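Local coordinates for protein TarM (Staphylococcus aureus subsp. aureus 21178, PDB 4X7R) that belongs to the group 1 glycosyl transferases of the GT-B clan and binds uridine-5'-diphosphate in the cleft between two Rossmann-like domains, at residues 253-258 against 400-405; 287-292 against 423-428; 335-340 against 365-370. The protein carries 1 engineered substitution. One frame throughout, in Å; residues are numbered along the deposited sequence.

The three contacts illustrate how a GT-B protein uses different chemistry between its domains and within one. Contacts 1 and 2 cross from the N-terminal Rossmann-like domain to loops that follow neighbouring strands of the C-terminal sheet, 395-398 and 419-422. Contact 1 is a surface contact built from an edge-to-face aromatic pair, an asparagine over a tyrosine face and one hydrogen bond; contact 2, partly buried, gathers a lysine and a tyrosine on one carboxylate. A probable hydrogen bond, Glu403 O to Tyr426 N, joins their loops. Contact 3, within the C-terminal domain, is partly buried: two helices pack without hydrogen bonds through buried isoleucines and partly exposed Met367 and Glu338, touching contact 1 where Leu335 packs on Gln401.

Contact 1: 253-258 against 400-405; sequences HENFDD and SQYEGQ. With 3YW ((2S)-2,3-dihydroxypropyl 2-acetamido-2-deoxy-alpha-D-glucopyranoside), chain F.
Tyr402 reaches across the interdomain cleft and sets its ring against two consecutive residues of the opposing loop, Asn255 and Phe256, each in a different way. Asn255 lies over one face of the phenol: its CA stands 4.0 Å from the centroid of the Tyr402 ring in a CH-pi contact, while its amide slides along the same ring until OD1 sits 3.4 Å from Tyr402 CG, toward the rim. That amide oxygen is also hydrogen-bonded to Lys263, a second interaction that probably limits rotation of the amide. Phe256 is met the other way round. The Tyr402 edge points at the Phe256 face in a T-shaped pair with planes at 87°, and Tyr402 CE2 comes within 4.1 Å of Phe256 CE1, over the centre of the phenylalanine ring. Between these two packings the hydroxyl finds the backbone: Phe256 N donates to Tyr402 OH over 2.7 Å, with a bent N-H...O angle of 142°. Tyr402 CG lies beside its own backbone N and opposite the carbonyl carbon (chi1 -44°), a choice that throws the ring toward 253-258 while the main chain runs on to the ligand. There, 3YW O3 donates to Glu403 OE1 over 2.7 Å and accepts from Gly404 N and Gln405 N. The other carboxylate oxygen, Glu403 OE2, is held by Ser400 OG and by a salt bridge to Lys331. The chemistry therefore divides the 400-405 loop: an aromatic residue joins it to the N-terminal domain, and the next three residues surround a single ligand hydroxyl with one acceptor and two donors.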
loop_
_atom_site.group_PDB
_atom_site.type_symbol
_atom_site.label_atom_id
_atom_site.label_comp_id
_atom_site.label_asym_id
_atom_site.label_seq_id
_atom_site.Cartn_x
_atom_site.Cartn_y
_atom_site.Cartn_z
ATOM N N HIS A 253 -11.959 5.112 -13.772
ATOM C CA HIS A 253 -12.849 6.262 -13.652
ATOM C C HIS A 253 -12.677 6.847 -12.252
ATOM O O HIS A 253 -12.330 6.117 -11.301
ATOM C CB HIS A 253 -14.325 5.875 -13.826
ATOM C CG HIS A 253 -14.660 5.297 -15.155
ATOM N ND1 HIS A 253 -14.547 3.924 -15.399
ATOM C CD2 HIS A 253 -15.201 5.893 -16.244
ATOM C CE1 HIS A 253 -14.975 3.738 -16.640
ATOM N NE2 HIS A 253 -15.383 4.892 -17.190
ATOM N N GLU A 254 -12.944 8.158 -12.121
ATOM C CA GLU A 254 -12.917 8.837 -10.833
ATOM C C GLU A 254 -14.034 8.267 -9.952
ATOM O O GLU A 254 -15.158 8.027 -10.421
ATOM C CB GLU A 254 -13.095 10.359 -10.996
ATOM C CG GLU A 254 -11.790 11.091 -11.256
ATOM C CD GLU A 254 -10.957 11.461 -10.045
ATOM O OE1 GLU A 254 -10.655 10.576 -9.212
ATOM O OE2 GLU A 254 -10.561 12.644 -9.958
ATOM N N ASN A 255 -13.676 7.974 -8.700
ATOM C CA ASN A 255 -14.575 7.435 -7.685
ATOM C C ASN A 255 -15.517 8.516 -7.265
ATOM O O ASN A 255 -15.125 9.684 -7.261
ATOM C CB ASN A 255 -13.782 6.968 -6.467
ATOM C CG ASN A 255 -12.715 5.948 -6.798
ATOM O OD1 ASN A 255 -12.892 5.063 -7.647
ATOM N ND2 ASN A 255 -11.600 6.030 -6.097
ATOM N N PHE A 256 -16.760 8.134 -6.912
ATOM C CA PHE A 256 -17.823 9.044 -6.449
ATOM C C PHE A 256 -18.007 10.248 -7.389
ATOM O O PHE A 256 -18.053 11.394 -6.949
ATOM C CB PHE A 256 -17.579 9.456 -4.979
ATOM C CG PHE A 256 -17.296 8.285 -4.067
ATOM C CD1 PHE A 256 -18.295 7.367 -3.755
ATOM C CD2 PHE A 256 -16.028 8.081 -3.547
ATOM C CE1 PHE A 256 -18.029 6.277 -2.927
ATOM C CE2 PHE A 256 -15.766 6.996 -2.712
ATOM C CZ PHE A 256 -16.770 6.102 -2.408
ATOM N N ASP A 257 -18.077 9.959 -8.696
ATOM C CA ASP A 257 -18.201 10.961 -9.747
ATOM C C ASP A 257 -19.283 10.576 -10.741
ATOM O O ASP A 257 -19.316 9.432 -11.217
ATOM C CB ASP A 257 -16.846 11.139 -10.453
ATOM C CG ASP A 257 -16.858 12.136 -11.590
ATOM O OD1 ASP A 257 -16.838 13.348 -11.313
ATOM O OD2 ASP A 257 -16.990 11.707 -12.758
ATOM N N ASP A 258 -20.175 11.538 -11.049
ATOM C CA ASP A 258 -21.266 11.323 -11.993
ATOM C C ASP A 258 -20.997 11.998 -13.341
ATOM O O ASP A 258 -21.734 11.770 -14.300
ATOM C CB ASP A 258 -22.612 11.735 -11.370
ATOM C CG ASP A 258 -22.893 11.061 -10.038
ATOM O OD1 ASP A 258 -22.539 9.859 -9.888
ATOM O OD2 ASP A 258 -23.432 11.736 -9.135
ATOM N N SER A 400 -18.374 -2.823 -1.869
ATOM C CA SER A 400 -17.443 -1.986 -2.637
ATOM C C SER A 400 -18.071 -1.478 -3.933
ATOM O O SER A 400 -18.789 -2.223 -4.605
ATOM C CB SER A 400 -16.154 -2.740 -2.927
ATOM O OG SER A 400 -15.201 -1.848 -3.475
ATOM N N GLN A 401 -17.827 -0.204 -4.250
ATOM C CA GLN A 401 -18.382 0.429 -5.449
ATOM C C GLN A 401 -17.396 0.434 -6.605
ATOM O O GLN A 401 -17.812 0.647 -7.748
ATOM C CB GLN A 401 -18.865 1.865 -5.150
ATOM C CG GLN A 401 -20.114 1.934 -4.264
ATOM C CD GLN A 401 -21.426 1.817 -4.985
ATOM O OE1 GLN A 401 -21.534 2.034 -6.196
ATOM N NE2 GLN A 401 -22.478 1.545 -4.228
ATOM N N TYR A 402 -16.090 0.287 -6.315
ATOM C CA TYR A 402 -15.077 0.297 -7.369
ATOM C C TYR A 402 -13.954 -0.701 -7.052
ATOM O O TYR A 402 -13.433 -0.707 -5.933
ATOM C CB TYR A 402 -14.465 1.710 -7.573
ATOM C CG TYR A 402 -15.466 2.852 -7.589
ATOM C CD1 TYR A 402 -16.083 3.251 -8.774
ATOM C CD2 TYR A 402 -15.796 3.536 -6.420
ATOM C CE1 TYR A 402 -17.008 4.298 -8.794
ATOM C CE2 TYR A 402 -16.738 4.566 -6.424
ATOM C CZ TYR A 402 -17.333 4.949 -7.615
ATOM O OH TYR A 402 -18.259 5.960 -7.618
ATOM N N GLU A 403 -13.563 -1.514 -8.042
ATOM C CA GLU A 403 -12.451 -2.447 -7.909
ATOM C C GLU A 403 -11.746 -2.580 -9.256
ATOM O O GLU A 403 -12.334 -2.311 -10.315
ATOM C CB GLU A 403 -12.919 -3.860 -7.443
ATOM C CG GLU A 403 -13.526 -3.985 -6.054
ATOM C CD GLU A 403 -12.597 -3.674 -4.894
ATOM O OE1 GLU A 403 -11.359 -3.733 -5.074
ATOM O OE2 GLU A 403 -13.115 -3.365 -3.797
ATOM N N GLY A 404 -10.520 -3.054 -9.187
ATOM C CA GLY A 404 -9.738 -3.471 -10.335
ATOM C C GLY A 404 -10.024 -4.943 -10.540
ATOM O O GLY A 404 -10.175 -5.413 -11.672
ATOM N N GLN A 405 -10.145 -5.677 -9.424
ATOM C CA GLN A 405 -10.458 -7.124 -9.433
ATOM C C GLN A 405 -11.097 -7.584 -8.116
ATOM O O GLN A 405 -12.197 -8.109 -8.139
ATOM C CB GLN A 405 -9.211 -7.971 -9.768
ATOM C CG GLN A 405 -9.540 -9.437 -10.000
ATOM C CD GLN A 405 -8.377 -10.226 -10.549
ATOM O OE1 GLN A 405 -7.215 -10.006 -10.202
ATOM N NE2 GLN A 405 -8.679 -11.184 -11.414
HETATM O O3A 3YW F . -4.736 2.669 -5.339
HETATM C C4A 3YW F . -4.668 -1.054 -4.915
HETATM C C5A 3YW F . -5.155 0.369 -4.789
HETATM O O5 3YW F . -5.254 -3.619 -6.507
HETATM C C6A 3YW F . -4.291 1.339 -5.556
HETATM C C5 3YW F . -5.699 -4.943 -6.183
HETATM C C6 3YW F . -4.607 -5.884 -6.633
HETATM C C4 3YW F . -7.055 -5.177 -6.845
HETATM O O6 3YW F . -4.347 -5.772 -8.024
HETATM C C3 3YW F . -8.070 -4.240 -6.198
HETATM O O4 3YW F . -7.474 -6.522 -6.643
HETATM O O3 3YW F . -9.364 -4.380 -6.784
HETATM O O7 3YW F . -9.483 -0.824 -6.875
HETATM C C7 3YW F . -9.298 -1.100 -5.694
HETATM C C8 3YW F . -10.104 -0.474 -4.596
HETATM N N2 3YW F . -8.374 -1.982 -5.309
HETATM C C2 3YW F . -7.602 -2.785 -6.244
HETATM C C1 3YW F . -6.092 -2.565 -6.043
HETATM O O1 3YW F . -5.706 -2.031 -4.808
HETATM O O2 3YW F . -5.177 0.728 -3.407
#

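Contact 2: 287-292 against 423-428; sequences RLDILN and DIKYGP
Asp289 presents a single carboxylate oxygen to two residues that are consecutive in the chain, Lys425 and Tyr426. Lys425 NZ forms a salt bridge with Asp289 OD2 at 2.8 Å and meets that oxygen at its syn lone pair. Tyr426 OH donates to the same Asp289 OD2; the modelled separation of 2.5 Å is very short. The carboxylate oxygen sits at the edge of the phenol, in the plane of the ring, although the carboxylate as a whole is turned 48° from that plane. Lys425 arrives from the opposite direction to Asp289: its chain runs extended as far as CE, and the turn about CD-CE (chi4 -71°) brings the ammonium onto OD2.

The peptide bond between the two donors is cis, which is consistent with their converging on one oxygen; Lys425 CB rests 3.5 Å above the Tyr426 ring, over its centre. The cis peptide group itself is held at both its polar atoms: Lys425 O accepts from Asn251 ND2, and Tyr426 N makes a probable hydrogen bond to Glu403 O.

Asp289 projects from helix 284-293, which makes the beta-alpha-beta crossover between strands 278-281 and 299-301 of the N-terminal sheet, with Ile290 packed on both strands. Tyr426 also touches Ala285 and Gln286 of that helix, while its own loop leads from strand 419-422 of the C-terminal sheet into helix 428-431.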
loop_
_atom_site.group_PDB
_atom_site.type_symbol
_atom_site.label_atom_id
_atom_site.label_comp_id
_atom_site.label_asym_id
_atom_site.label_seq_id
_atom_site.Cartn_x
_atom_site.Cartn_y
_atom_site.Cartn_z
ATOM N N ARG A 287 -10.335 -3.641 -20.106
ATOM C CA ARG A 287 -9.545 -3.498 -21.340
ATOM C C ARG A 287 -10.416 -2.985 -22.487
ATOM O O ARG A 287 -10.023 -2.037 -23.179
ATOM C CB ARG A 287 -8.890 -4.839 -21.735
ATOM C CG ARG A 287 -8.197 -4.784 -23.083
ATOM C CD ARG A 287 -7.491 -6.091 -23.412
ATOM N NE ARG A 287 -6.954 -6.021 -24.771
ATOM C CZ ARG A 287 -7.650 -6.356 -25.850
ATOM N NH1 ARG A 287 -8.898 -6.809 -25.731
ATOM N NH2 ARG A 287 -7.108 -6.244 -27.055
ATOM N N LEU A 288 -11.613 -3.561 -22.642
ATOM C CA LEU A 288 -12.557 -3.131 -23.677
ATOM C C LEU A 288 -13.046 -1.706 -23.436
ATOM O O LEU A 288 -13.118 -0.914 -24.386
ATOM C CB LEU A 288 -13.750 -4.117 -23.781
ATOM C CG LEU A 288 -13.366 -5.566 -24.162
ATOM C CD1 LEU A 288 -14.528 -6.511 -23.961
ATOM C CD2 LEU A 288 -12.880 -5.646 -25.589
ATOM N N ASP A 289 -13.354 -1.360 -22.169
ATOM C CA ASP A 289 -13.794 0.002 -21.819
ATOM C C ASP A 289 -12.706 1.007 -22.156
ATOM O O ASP A 289 -12.987 2.028 -22.758
ATOM C CB ASP A 289 -14.166 0.110 -20.324
ATOM C CG ASP A 289 -15.449 -0.605 -19.971
ATOM O OD1 ASP A 289 -16.222 -0.920 -20.895
ATOM O OD2 ASP A 289 -15.708 -0.791 -18.773
ATOM N N ILE A 290 -11.457 0.667 -21.856
ATOM C CA ILE A 290 -10.326 1.558 -22.143
ATOM C C ILE A 290 -10.148 1.760 -23.652
ATOM O O ILE A 290 -9.970 2.888 -24.103
ATOM C CB ILE A 290 -9.037 1.055 -21.432
ATOM C CG1 ILE A 290 -9.123 1.324 -19.907
ATOM C CG2 ILE A 290 -7.769 1.687 -22.055
ATOM C CD1 ILE A 290 -8.011 0.708 -19.073
ATOM N N LEU A 291 -10.173 0.665 -24.408
ATOM C CA LEU A 291 -10.004 0.673 -25.861
ATOM C C LEU A 291 -11.103 1.483 -26.557
ATOM O O LEU A 291 -10.816 2.161 -27.536
ATOM C CB LEU A 291 -9.924 -0.768 -26.430
ATOM C CG LEU A 291 -8.671 -1.586 -26.073
ATOM C CD1 LEU A 291 -8.803 -3.004 -26.614
ATOM C CD2 LEU A 291 -7.405 -0.939 -26.590
ATOM N N ASN A 292 -12.338 1.433 -26.034
ATOM C CA ASN A 292 -13.466 2.177 -26.590
ATOM C C ASN A 292 -13.370 3.658 -26.338
ATOM O O ASN A 292 -13.668 4.423 -27.252
ATOM C CB ASN A 292 -14.812 1.609 -26.135
ATOM C CG ASN A 292 -15.055 0.196 -26.591
ATOM O OD1 ASN A 292 -14.564 -0.231 -27.638
ATOM N ND2 ASN A 292 -15.799 -0.589 -25.800
ATOM N N ASP A 423 -22.744 -6.022 -7.884
ATOM C CA ASP A 423 -22.249 -6.244 -9.246
ATOM C C ASP A 423 -21.720 -4.903 -9.783
ATOM O O ASP A 423 -22.491 -4.096 -10.304
ATOM C CB ASP A 423 -23.356 -6.825 -10.172
ATOM C CG ASP A 423 -22.819 -7.366 -11.500
ATOM O OD1 ASP A 423 -21.646 -7.075 -11.838
ATOM O OD2 ASP A 423 -23.566 -8.071 -12.200
ATOM N N ILE A 424 -20.413 -4.652 -9.608
ATOM C CA ILE A 424 -19.760 -3.387 -9.981
ATOM C C ILE A 424 -18.550 -3.625 -10.927
ATOM O O ILE A 424 -18.049 -4.745 -11.036
ATOM C CB ILE A 424 -19.341 -2.601 -8.674
ATOM C CG1 ILE A 424 -18.417 -3.423 -7.730
ATOM C CG2 ILE A 424 -20.551 -2.091 -7.890
ATOM C CD1 ILE A 424 -16.974 -3.355 -7.981
ATOM N N LYS A 425 -18.054 -2.558 -11.556
ATOM C CA LYS A 425 -16.858 -2.601 -12.396
ATOM C C LYS A 425 -15.640 -2.344 -11.462
ATOM O O LYS A 425 -15.593 -1.322 -10.786
ATOM C CB LYS A 425 -16.923 -1.535 -13.516
ATOM C CG LYS A 425 -17.852 -1.906 -14.702
ATOM C CD LYS A 425 -17.727 -0.846 -15.830
ATOM C CE LYS A 425 -18.508 -1.162 -17.090
ATOM N NZ LYS A 425 -17.956 -2.278 -17.899
ATOM N N TYR A 426 -14.633 -3.238 -11.422
ATOM C CA TYR A 426 -14.505 -4.484 -12.173
ATOM C C TYR A 426 -14.168 -5.619 -11.240
ATOM O O TYR A 426 -13.538 -5.396 -10.202
ATOM C CB TYR A 426 -13.342 -4.336 -13.157
ATOM C CG TYR A 426 -13.546 -3.229 -14.157
ATOM C CD1 TYR A 426 -14.353 -3.418 -15.279
ATOM C CD2 TYR A 426 -12.951 -1.981 -13.977
ATOM C CE1 TYR A 426 -14.563 -2.394 -16.193
ATOM C CE2 TYR A 426 -13.147 -0.946 -14.896
ATOM C CZ TYR A 426 -13.963 -1.158 -15.999
ATOM O OH TYR A 426 -14.166 -0.166 -16.925
ATOM N N GLY A 427 -14.528 -6.831 -11.644
ATOM C CA GLY A 427 -14.149 -8.017 -10.903
ATOM C C GLY A 427 -15.241 -8.989 -10.535
ATOM O O GLY A 427 -15.175 -10.131 -10.993
ATOM N N PRO A 428 -16.209 -8.627 -9.643
ATOM C CA PRO A 428 -17.174 -9.633 -9.159
ATOM C C PRO A 428 -17.823 -10.555 -10.177
ATOM O O PRO A 428 -17.781 -11.759 -9.971
ATOM C CB PRO A 428 -18.180 -8.809 -8.345
ATOM C CG PRO A 428 -17.391 -7.673 -7.855
ATOM C CD PRO A 428 -16.404 -7.337 -8.944
#

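Contact 3: 335-340 against 365-370; sequences LLIEVA and AKMIED
Ile337 and Ile368 make the tight part of this contact, meeting with their longer branches: Ile337 CD1 comes to 3.6 Å from Ile368 CG1 and 3.9 Å from Ile368 CD1, the two side chains crossing at about a right angle. The bend of Ile337 at its second torsion (chi2 -52°) turns the terminal methyl onto Ile368. Its other branch serves a second partner, for Ile337 CG2 lies 4.0 Å from Met367 CG. Farther along, the thioether passes the isoleucine in the opposite direction, with Met367 SD at 4.1 Å from Ile337 CB. Both isoleucines are buried, and each also rests on Val377 of strand 377-381; Ile337 reaches Ile354 of strand 351-355 as well.

This is the layering expected of a Rossmann-like domain. Helices 333-346 and 361-370 are the connections of two successive beta-alpha-beta units, linking strand 320-324 to 351-355 and then 351-355 to 377-381, and so they run side by side over one face of the parallel sheet. The axes of segments 335-340 and 365-370 approach to 10.3 Å and run nearly parallel, with a crossing angle of -18°.

Away from the sheet the packing thins. Met367 leaves its helix with CG opposite the backbone N (chi1 -157°) and stays extended to the methyl, which spans the groove to Glu338, lying 3.9 Å from Glu338 OE2 and 4.1 Å from Glu338 CG. Both Met367 and Glu338 are partly exposed on this side, where the methyl meets the acidic chain.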
loop_
_atom_site.group_PDB
_atom_site.type_symbol
_atom_site.label_atom_id
_atom_site.label_comp_id
_atom_site.label_asym_id
_atom_site.label_seq_id
_atom_site.Cartn_x
_atom_site.Cartn_y
_atom_site.Cartn_z
ATOM N N LEU A 335 -22.435 1.240 3.841
ATOM C CA LEU A 335 -23.511 0.454 3.223
ATOM C C LEU A 335 -23.581 -0.936 3.846
ATOM O O LEU A 335 -24.671 -1.477 4.000
ATOM C CB LEU A 335 -23.392 0.378 1.689
ATOM C CG LEU A 335 -23.815 1.632 0.900
ATOM C CD1 LEU A 335 -23.591 1.441 -0.594
ATOM C CD2 LEU A 335 -25.281 1.975 1.128
ATOM N N LEU A 336 -22.424 -1.477 4.264
ATOM C CA LEU A 336 -22.327 -2.759 4.960
ATOM C C LEU A 336 -22.992 -2.647 6.349
ATOM O O LEU A 336 -23.720 -3.567 6.734
ATOM C CB LEU A 336 -20.860 -3.236 5.060
ATOM C CG LEU A 336 -20.578 -4.480 5.919
ATOM C CD1 LEU A 336 -21.392 -5.683 5.460
ATOM C CD2 LEU A 336 -19.107 -4.797 5.954
ATOM N N ILE A 337 -22.766 -1.518 7.077
ATOM C CA ILE A 337 -23.407 -1.263 8.379
ATOM C C ILE A 337 -24.928 -1.154 8.192
ATOM O O ILE A 337 -25.673 -1.738 8.980
ATOM C CB ILE A 337 -22.805 -0.051 9.151
ATOM C CG1 ILE A 337 -21.278 -0.177 9.362
ATOM C CG2 ILE A 337 -23.533 0.207 10.484
ATOM C CD1 ILE A 337 -20.762 -1.472 9.992
ATOM N N GLU A 338 -25.376 -0.464 7.113
ATOM C CA GLU A 338 -26.799 -0.333 6.763
ATOM C C GLU A 338 -27.398 -1.698 6.440
ATOM O O GLU A 338 -28.541 -1.958 6.814
ATOM C CB GLU A 338 -27.006 0.636 5.591
ATOM C CG GLU A 338 -26.918 2.100 5.995
ATOM C CD GLU A 338 -26.954 3.111 4.861
ATOM O OE1 GLU A 338 -27.808 2.973 3.954
ATOM O OE2 GLU A 338 -26.144 4.064 4.902
ATOM N N VAL A 339 -26.611 -2.585 5.787
ATOM C CA VAL A 339 -27.032 -3.952 5.460
ATOM C C VAL A 339 -27.121 -4.783 6.748
ATOM O O VAL A 339 -28.111 -5.494 6.939
ATOM C CB VAL A 339 -26.136 -4.612 4.370
ATOM C CG1 VAL A 339 -26.425 -6.105 4.242
ATOM C CG2 VAL A 339 -26.335 -3.923 3.027
ATOM N N ALA A 340 -26.100 -4.653 7.636
ATOM C CA ALA A 340 -26.031 -5.335 8.934
ATOM C C ALA A 340 -27.284 -5.050 9.762
ATOM O O ALA A 340 -27.893 -5.991 10.268
ATOM C CB ALA A 340 -24.787 -4.907 9.688
ATOM N N ALA A 365 -17.286 3.097 13.480
ATOM C CA ALA A 365 -17.433 2.769 14.908
ATOM C C ALA A 365 -18.635 3.530 15.507
ATOM O O ALA A 365 -19.531 2.904 16.093
ATOM C CB ALA A 365 -16.155 3.101 15.664
ATOM N N LYS A 366 -18.690 4.865 15.267
ATOM C CA LYS A 366 -19.781 5.755 15.683
ATOM C C LYS A 366 -21.098 5.294 15.058
ATOM O O LYS A 366 -22.134 5.369 15.710
ATOM C CB LYS A 366 -19.482 7.191 15.228
ATOM C CG LYS A 366 -19.839 8.264 16.247
ATOM C CD LYS A 366 -18.994 9.510 16.030
ATOM C CE LYS A 366 -19.300 10.584 17.047
ATOM N NZ LYS A 366 -18.410 11.768 16.892
ATOM N N MET A 367 -21.051 4.829 13.793
ATOM C CA MET A 367 -22.207 4.355 13.029
ATOM C C MET A 367 -22.860 3.094 13.619
ATOM O O MET A 367 -24.091 3.000 13.634
ATOM C CB MET A 367 -21.806 4.138 11.570
ATOM C CG MET A 367 -22.953 4.182 10.619
ATOM S SD MET A 367 -22.351 4.035 8.927
ATOM C CE MET A 367 -23.914 3.860 8.072
ATOM N N ILE A 368 -22.042 2.135 14.096
ATOM C CA ILE A 368 -22.512 0.880 14.708
ATOM C C ILE A 368 -23.221 1.188 16.038
ATOM O O ILE A 368 -24.317 0.667 16.288
ATOM C CB ILE A 368 -21.331 -0.121 14.882
ATOM C CG1 ILE A 368 -20.777 -0.569 13.520
ATOM C CG2 ILE A 368 -21.723 -1.339 15.720
ATOM C CD1 ILE A 368 -19.327 -0.805 13.512
ATOM N N GLU A 369 -22.586 2.047 16.873
ATOM C CA GLU A 369 -23.069 2.502 18.186
ATOM C C GLU A 369 -24.415 3.227 18.051
ATOM O O GLU A 369 -25.375 2.853 18.732
ATOM C CB GLU A 369 -22.019 3.397 18.867
ATOM C CG GLU A 369 -20.749 2.659 19.268
ATOM C CD GLU A 369 -19.484 3.494 19.360
ATOM O OE1 GLU A 369 -19.568 4.676 19.770
ATOM O OE2 GLU A 369 -18.398 2.953 19.048
ATOM N N ASP A 370 -24.493 4.217 17.122
ATOM C CA ASP A 370 -25.700 5.001 16.821
ATOM C C ASP A 370 -26.860 4.130 16.356
ATOM O O ASP A 370 -28.013 4.481 16.594
ATOM C CB ASP A 370 -25.402 6.087 15.768
ATOM C CG ASP A 370 -24.592 7.276 16.265
ATOM O OD1 ASP A 370 -23.860 7.124 17.271
ATOM O OD2 ASP A 370 -24.659 8.346 15.624
#